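Local coordinates for phytanoyl-CoA dioxygenase (Streptomyces malaysiense, PDB 6ZYL), which catalyses the beta-hydroxylation of thioholgamide and is probably an iron- and 2-oxoglutarate-dependent non-heme oxygenase, at residues 42-47 against 90-95; 106-111 against 237-242; 245-250 against 283-288. All blocks are in the same frame, centred on the assembly; numbering follows the deposited sequence.

Interaction 1 (42-47 against 90-95)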
# COMPACT_ATOMS: atom_id res chain seq x y z
N ASN A 42 4.84 8.73 -12.74
CA ASN A 42 6.01 9.34 -12.14
C ASN A 42 5.68 9.88 -10.76
O ASN A 42 4.59 10.42 -10.53
CB ASN A 42 6.55 10.45 -13.04
CG ASN A 42 7.26 9.90 -14.27
OD1 ASN A 42 7.73 8.76 -14.28
ND2 ASN A 42 7.34 10.71 -15.32
N ALA A 43 6.61 9.71 -9.83
CA ALA A 43 6.45 10.20 -8.47
C ALA A 43 7.77 10.76 -7.96
O ALA A 43 7.97 11.98 -7.94
CB ALA A 43 5.95 9.08 -7.55
N LEU A 44 8.68 9.88 -7.56
CA LEU A 44 9.99 10.28 -7.06
C LEU A 44 11.04 10.15 -8.15
O LEU A 44 10.95 9.29 -9.03
CB LEU A 44 10.39 9.43 -5.86
CG LEU A 44 9.89 9.86 -4.48
CD1 LEU A 44 8.39 10.04 -4.47
CD2 LEU A 44 10.31 8.83 -3.43
N THR A 45 12.04 11.03 -8.09
CA THR A 45 13.21 10.88 -8.93
C THR A 45 14.05 9.70 -8.43
O THR A 45 13.85 9.18 -7.33
CB THR A 45 14.06 12.15 -8.93
OG1 THR A 45 14.57 12.39 -7.61
CG2 THR A 45 13.23 13.35 -9.37
N HIS A 46 15.01 9.28 -9.26
CA HIS A 46 15.93 8.23 -8.82
C HIS A 46 16.64 8.64 -7.54
O HIS A 46 16.83 7.83 -6.63
CB HIS A 46 16.95 7.92 -9.91
CG HIS A 46 16.35 7.36 -11.16
ND1 HIS A 46 16.33 6.01 -11.43
CD2 HIS A 46 15.76 7.96 -12.22
CE1 HIS A 46 15.75 5.80 -12.60
NE2 HIS A 46 15.39 6.97 -13.10
N ALA A 47 17.05 9.92 -7.45
CA ALA A 47 17.76 10.39 -6.27
C ALA A 47 16.85 10.43 -5.05
O ALA A 47 17.27 10.07 -3.94
CB ALA A 47 18.36 11.77 -6.54
N VAL A 90 3.64 9.93 1.21
CA VAL A 90 2.19 9.87 1.06
C VAL A 90 1.60 11.26 0.81
O VAL A 90 0.45 11.37 0.37
CB VAL A 90 1.51 9.22 2.28
CG1 VAL A 90 2.14 7.86 2.58
CG2 VAL A 90 1.56 10.13 3.49
N HIS A 91 2.35 12.32 1.09
CA HIS A 91 1.91 13.68 0.80
C HIS A 91 2.54 14.24 -0.47
O HIS A 91 2.32 15.42 -0.79
CB HIS A 91 2.23 14.60 1.98
CG HIS A 91 1.37 14.37 3.18
ND1 HIS A 91 1.66 13.42 4.14
CD2 HIS A 91 0.21 14.95 3.57
CE1 HIS A 91 0.73 13.44 5.07
NE2 HIS A 91 -0.16 14.36 4.75
N HIS A 92 3.30 13.44 -1.21
CA HIS A 92 3.99 13.94 -2.39
C HIS A 92 2.97 14.43 -3.42
O HIS A 92 2.04 13.69 -3.77
CB HIS A 92 4.86 12.84 -2.99
CG HIS A 92 5.86 13.35 -3.99
ND1 HIS A 92 5.50 13.72 -5.26
CD2 HIS A 92 7.19 13.55 -3.89
CE1 HIS A 92 6.58 14.13 -5.91
NE2 HIS A 92 7.62 14.04 -5.10
N PRO A 93 3.12 15.65 -3.94
CA PRO A 93 2.09 16.18 -4.85
C PRO A 93 1.89 15.36 -6.11
O PRO A 93 0.76 15.27 -6.61
CB PRO A 93 2.60 17.59 -5.19
CG PRO A 93 3.56 17.94 -4.07
CD PRO A 93 4.18 16.64 -3.65
N ALA A 94 2.96 14.76 -6.65
CA ALA A 94 2.80 13.95 -7.85
C ALA A 94 1.88 12.75 -7.59
O ALA A 94 1.04 12.41 -8.43
CB ALA A 94 4.16 13.48 -8.36
N ILE A 95 2.04 12.11 -6.43
CA ILE A 95 1.18 10.98 -6.10
C ILE A 95 -0.24 11.45 -5.84
O ILE A 95 -1.21 10.87 -6.36
CB ILE A 95 1.75 10.21 -4.89
CG1 ILE A 95 3.12 9.61 -5.26
CG2 ILE A 95 0.79 9.12 -4.46
CD1 ILE A 95 3.85 8.95 -4.10
O HOH W 1 9.61 13.98 -7.52
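Leu44 lays its CD1 methyl over one face of the His92 imidazole, 4.2 Å from CD1 to the ring centroid. This is a CH-pi contact. Ala43 O approaches the same ring obliquely, and it lies 3.3 Å from His92 CE1. Ala94 CA sits at the ring edge, in the ring plane. In His92, CG is anti to the backbone N (chi1 -165°), which sets the ring between Leu44 CD1 and the start of its own helix.

The ring also works at the start of that helix. His92 is the N-cap residue of helix 93-103, and its ND1 accepts from Ala94 N at 3.1 Å. The N-H...N angle is 143°, and the donor is tilted 18° out of the ring plane. At NE2, water 1 bonds at 3.1 Å. The same water donates to Ala43 O at 2.6 Å and so bridges the two segments.

Beside the ring, Ala43 CB makes an apolar contact with Ile95 CG1 at 3.7 Å. Separately, Ala94 CB lies against the Asn42 carbonyl, 3.8 Å from Asn42 O. The contact joins the turn between strand 37-41 and helix 46-66 to the first turn of helix 93-103. Leu44 is tied by its backbone to Gly207, and Ile95 reaches Tyr236 of strand 229-237.

With an alanine at His92, Ala94 N would probably lose its capping acceptor, the water bridge to Ala43 O would be cut and the Leu44 methyl would lose the ring face it covers. The side chains meet through a CH-pi contact and methyl packing, while the hydrogen-bonded link runs through a water. Both ring nitrogens have a partner, ND1 in the cap and NE2 in the bridging water, which probably limits rotation of the ring at this surface position.

Interaction 2 (106-111 against 237-242); sequences DLLVWS and ITPRVS
Ile237 and Trp110 meet at a slant. The CD1 methyl of Ile237 lies 3.9 Å from Trp110 CD1, on neither the face nor the edge of the indole. The other branch, CG2, comes to 4.1 Å from Trp110 CB. The two branches thus meet the base of the tryptophan side chain together. Ile237 CG1 stands between the backbone N and the carbonyl carbon (chi1 63°). From there it also touches Leu108 CB, at 4.0 Å. The polar end of the indole points elsewhere: Trp110 NE1 bonds to Asp248.

Leu108 and Ile237 pair across the strands, with their side chains on the same face. They form an antiparallel hydrogen-bonded pair. Leu108 N donates to Ile237 O at 2.8 Å, and Ile237 N returns the bond to Leu108 O at 2.9 Å, with an N-H...O angle of 164°. Strands 107-117 and 229-237 are neighbours in the larger sheet of the fold, consistent with the double-stranded beta-helix of PhyH-type oxygenases. On the opposite face, Val109 points away from the 237-242 segment and packs on Val253 of strand 249-254. Leu107 also points away overall and reaches Val253, though its CB still touches Ile237 O.

Past the pair, the 237-242 segment leaves the sheet. The Pro239 ring lies alongside Asp106, with CD 3.6 Å from Asp106 CB, and Leu108 CD1 meets the same CD at 4.1 Å. Thr238 sets its CB and CG2 against Asp106 O. A type I turn runs from Thr238 to Val241, and Thr238 OG1 accepts from Arg240 N at 3.1 Å in an ST turn.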
# COMPACT_ATOMS: atom_id res chain seq x y z
N ASP A 106 -11.19 14.51 -2.96
CA ASP A 106 -11.26 14.22 -1.53
C ASP A 106 -10.54 12.90 -1.27
O ASP A 106 -11.02 11.84 -1.69
CB ASP A 106 -12.70 14.17 -1.04
CG ASP A 106 -13.47 15.44 -1.35
OD1 ASP A 106 -12.89 16.54 -1.16
OD2 ASP A 106 -14.63 15.35 -1.78
N LEU A 107 -9.42 12.97 -0.56
CA LEU A 107 -8.56 11.81 -0.40
C LEU A 107 -8.09 11.66 1.04
O LEU A 107 -7.84 12.65 1.73
CB LEU A 107 -7.33 11.90 -1.31
CG LEU A 107 -7.57 12.06 -2.81
CD1 LEU A 107 -6.26 12.34 -3.54
CD2 LEU A 107 -8.25 10.83 -3.38
N LEU A 108 -7.96 10.41 1.47
CA LEU A 108 -7.38 10.07 2.76
C LEU A 108 -6.41 8.91 2.57
O LEU A 108 -6.59 8.08 1.68
CB LEU A 108 -8.46 9.68 3.78
CG LEU A 108 -9.54 10.71 4.08
CD1 LEU A 108 -10.81 10.36 3.32
CD2 LEU A 108 -9.80 10.77 5.57
N VAL A 109 -5.39 8.87 3.42
CA VAL A 109 -4.48 7.73 3.49
C VAL A 109 -5.02 6.76 4.53
O VAL A 109 -5.13 7.10 5.71
CB VAL A 109 -3.05 8.18 3.83
CG1 VAL A 109 -2.16 6.96 4.05
CG2 VAL A 109 -2.49 9.07 2.73
N TRP A 110 -5.35 5.55 4.09
CA TRP A 110 -5.94 4.55 4.97
C TRP A 110 -4.90 3.62 5.59
O TRP A 110 -5.09 3.17 6.72
CB TRP A 110 -6.98 3.73 4.20
CG TRP A 110 -7.73 2.75 5.03
CD1 TRP A 110 -8.78 3.00 5.87
CD2 TRP A 110 -7.50 1.34 5.11
NE1 TRP A 110 -9.21 1.84 6.46
CE2 TRP A 110 -8.44 0.80 6.01
CE3 TRP A 110 -6.58 0.47 4.50
CZ2 TRP A 110 -8.49 -0.56 6.32
CZ3 TRP A 110 -6.63 -0.87 4.80
CH2 TRP A 110 -7.58 -1.37 5.71
N SER A 111 -3.82 3.33 4.87
CA SER A 111 -2.76 2.50 5.42
C SER A 111 -1.50 2.67 4.59
O SER A 111 -1.54 3.17 3.46
CB SER A 111 -3.16 1.02 5.46
OG SER A 111 -2.88 0.39 4.22
N ILE A 237 -8.14 6.39 -0.17
CA ILE A 237 -9.58 6.25 -0.21
C ILE A 237 -10.20 7.64 -0.27
O ILE A 237 -9.55 8.64 0.03
CB ILE A 237 -10.15 5.47 1.01
CG1 ILE A 237 -9.86 6.24 2.30
CG2 ILE A 237 -9.56 4.08 1.08
CD1 ILE A 237 -10.52 5.65 3.54
N THR A 238 -11.46 7.68 -0.66
CA THR A 238 -12.29 8.87 -0.53
C THR A 238 -13.25 8.71 0.64
O THR A 238 -13.41 7.61 1.18
CB THR A 238 -13.08 9.12 -1.82
OG1 THR A 238 -14.26 8.30 -1.82
CG2 THR A 238 -12.23 8.81 -3.04
N PRO A 239 -13.92 9.78 1.05
CA PRO A 239 -14.90 9.66 2.14
C PRO A 239 -16.11 8.81 1.79
O PRO A 239 -16.95 8.57 2.67
CB PRO A 239 -15.32 11.12 2.42
CG PRO A 239 -14.24 11.97 1.79
CD PRO A 239 -13.74 11.18 0.61
N ARG A 240 -16.24 8.35 0.54
CA ARG A 240 -17.30 7.43 0.18
C ARG A 240 -16.97 5.98 0.53
O ARG A 240 -17.86 5.12 0.44
CB ARG A 240 -17.62 7.54 -1.31
CG ARG A 240 -18.24 8.88 -1.71
CD ARG A 240 -18.87 8.83 -3.10
NE ARG A 240 -19.90 7.80 -3.21
CZ ARG A 240 -21.21 8.04 -3.20
NH1 ARG A 240 -21.66 9.28 -3.08
NH2 ARG A 240 -22.07 7.03 -3.30
N VAL A 241 -15.73 5.69 0.90
CA VAL A 241 -15.38 4.38 1.44
C VAL A 241 -15.77 4.35 2.91
O VAL A 241 -15.57 5.32 3.64
CB VAL A 241 -13.88 4.10 1.25
CG1 VAL A 241 -13.52 2.74 1.83
CG2 VAL A 241 -13.50 4.18 -0.23
N SER A 242 -16.33 3.23 3.35
CA SER A 242 -16.73 3.08 4.73
C SER A 242 -16.29 1.72 5.26
O SER A 242 -16.27 0.74 4.51
CB SER A 242 -18.26 3.21 4.89
OG SER A 242 -18.93 2.12 4.30

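Interaction 3 (245-250 against 283-288)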
# COMPACT_ATOMS: atom_id res chain seq x y z
N ALA A 245 -17.31 -2.80 9.36
CA ALA A 245 -17.67 -2.86 10.77
C ALA A 245 -16.50 -2.31 11.58
O ALA A 245 -15.34 -2.45 11.20
CB ALA A 245 -18.00 -4.29 11.21
N GLY A 246 -16.83 -1.68 12.70
CA GLY A 246 -15.83 -1.26 13.66
C GLY A 246 -15.34 0.16 13.42
O GLY A 246 -15.42 0.71 12.33
N GLU A 247 -14.81 0.74 14.49
CA GLU A 247 -14.20 2.06 14.43
C GLU A 247 -12.92 2.02 13.60
O GLU A 247 -12.11 1.10 13.72
CB GLU A 247 -13.92 2.54 15.85
CG GLU A 247 -13.17 3.83 16.00
CD GLU A 247 -12.78 4.08 17.45
OE1 GLU A 247 -13.68 4.40 18.26
OE2 GLU A 247 -11.59 3.94 17.78
N ASP A 248 -12.75 3.03 12.75
CA ASP A 248 -11.61 3.11 11.85
C ASP A 248 -11.10 4.54 11.80
O ASP A 248 -11.81 5.49 12.15
CB ASP A 248 -11.97 2.63 10.43
CG ASP A 248 -10.79 2.00 9.70
OD1 ASP A 248 -9.65 2.12 10.18
OD2 ASP A 248 -11.02 1.39 8.63
N SER A 249 -9.86 4.70 11.35
CA SER A 249 -9.24 6.01 11.24
C SER A 249 -8.38 6.08 9.98
O SER A 249 -8.00 5.06 9.40
CB SER A 249 -8.39 6.35 12.48
OG SER A 249 -7.37 5.39 12.69
N ALA A 250 -8.10 7.31 9.55
CA ALA A 250 -7.36 7.57 8.33
C ALA A 250 -6.84 9.00 8.39
O ALA A 250 -7.25 9.79 9.24
CB ALA A 250 -8.22 7.34 7.09
N VAL A 283 -2.98 1.99 15.32
CA VAL A 283 -2.69 0.61 14.95
C VAL A 283 -3.58 -0.34 15.73
O VAL A 283 -4.12 -1.31 15.18
CB VAL A 283 -1.20 0.30 15.16
CG1 VAL A 283 -0.92 -1.18 14.88
CG2 VAL A 283 -0.34 1.18 14.27
N THR A 284 -3.74 -0.10 17.03
CA THR A 284 -4.65 -0.92 17.83
C THR A 284 -6.04 -0.92 17.22
O THR A 284 -6.68 -1.97 17.08
CB THR A 284 -4.70 -0.40 19.27
OG1 THR A 284 -3.41 -0.52 19.88
CG2 THR A 284 -5.73 -1.18 20.08
N ARG A 285 -6.53 0.26 16.84
CA ARG A 285 -7.84 0.37 16.20
C ARG A 285 -7.90 -0.46 14.92
O ARG A 285 -8.86 -1.20 14.69
CB ARG A 285 -8.14 1.84 15.91
CG ARG A 285 -9.45 2.13 15.20
CD ARG A 285 -9.57 3.64 14.94
NE ARG A 285 -9.50 4.41 16.17
CZ ARG A 285 -8.55 5.29 16.47
NH1 ARG A 285 -7.57 5.55 15.61
NH2 ARG A 285 -8.58 5.93 17.63
N ARG A 286 -6.87 -0.36 14.09
CA ARG A 286 -6.89 -1.06 12.81
C ARG A 286 -6.80 -2.57 13.01
O ARG A 286 -7.54 -3.33 12.37
CB ARG A 286 -5.74 -0.58 11.92
CG ARG A 286 -5.62 -1.35 10.61
CD ARG A 286 -6.88 -1.24 9.77
NE ARG A 286 -7.28 0.15 9.56
CZ ARG A 286 -6.67 0.98 8.73
NH1 ARG A 286 -5.63 0.57 8.01
NH2 ARG A 286 -7.09 2.24 8.61
N GLN A 287 -5.90 -3.03 13.88
CA GLN A 287 -5.73 -4.47 14.06
C GLN A 287 -6.97 -5.10 14.68
O GLN A 287 -7.27 -6.27 14.40
CB GLN A 287 -4.50 -4.75 14.91
CG GLN A 287 -3.19 -4.34 14.24
CD GLN A 287 -3.08 -4.82 12.79
OE1 GLN A 287 -3.11 -4.03 11.85
NE2 GLN A 287 -2.97 -6.13 12.61
N LYS A 288 -7.72 -4.36 15.50
CA LYS A 288 -9.02 -4.85 15.95
C LYS A 288 -9.92 -5.12 14.75
O LYS A 288 -10.59 -6.16 14.69
CB LYS A 288 -9.67 -3.84 16.89
CG LYS A 288 -9.15 -3.87 18.32
CD LYS A 288 -9.74 -2.73 19.13
CE LYS A 288 -9.25 -2.74 20.57
NZ LYS A 288 -9.67 -1.51 21.31
O HOH W 2 -11.56 -0.80 15.51
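Asp248 and Arg286 mark the closest approach of the backbones, 6.4 Å between CA atoms, where the chain leading into strand 249-254 passes beside helix 273-295. Two successive arginines of the helix reach across to it.

Arg286 grips Asp248 side-on. Its NE and NH2 both donate to Asp248 OD1, NE at 3.1 Å and NH2 at 3.0 Å. The carboxylate oxygen sits at the guanidinium edge, in its plane, and is met on its syn side. The two planes are steeply turned, 86° apart. A bend at both chi2 and chi3 brings the guanidinium round to the acid. Asp248 OD1 takes a third bond on its anti side, from Ser249 N at 2.8 Å. OD2 is held by Trp110 NE1 and Arg289, so the buried carboxylate is gripped through both oxygens. Arg286 also bonds to Trp110 O and makes a cation-pi contact with that indole. These bonds fasten helix 273-295 to the larger sheet of the fold at the start of strand 249-254, next to strand 107-117.

Arg285 uses other atoms. Its NE forms a salt bridge with Glu247 OE2 at 2.7 Å, nearly straight at 171°. This oxygen is approached on its anti side and lies in the guanidinium plane. The arginine chain is extended as far as CD and bends at chi3 (-58°). NH1 thereby comes to 2.9 Å from Ser249 OG, a weak hydrogen bond. That hydroxyl has a stronger partner in Glu264. Closer to the backbones, water 2 donates to Glu247 O and to Arg285 O, and so bridges the loop carbonyl and the helix carbonyl.

In the fold
Interaction 1 is a surface contact; interactions 2 and 3 are largely buried. Interactions 2 and 3 share the larger sheet, since strands 107-117 and 249-254 are neighbours in it. They meet through Trp110, which belongs to interaction 2 but serves the acid and arginine of interaction 3. Interaction 1 touches interaction 2 by packing of Val90 on Val109. It lies on the other side of the chain's centre from interaction 3, with nearest atoms about 9 Å apart. The chemistry follows the place: backbone pairing and apolar side chains within the sheet, salt bridges where a helix meets the stretch leading into a strand, and a water bridge with a CH-pi contact at the surface.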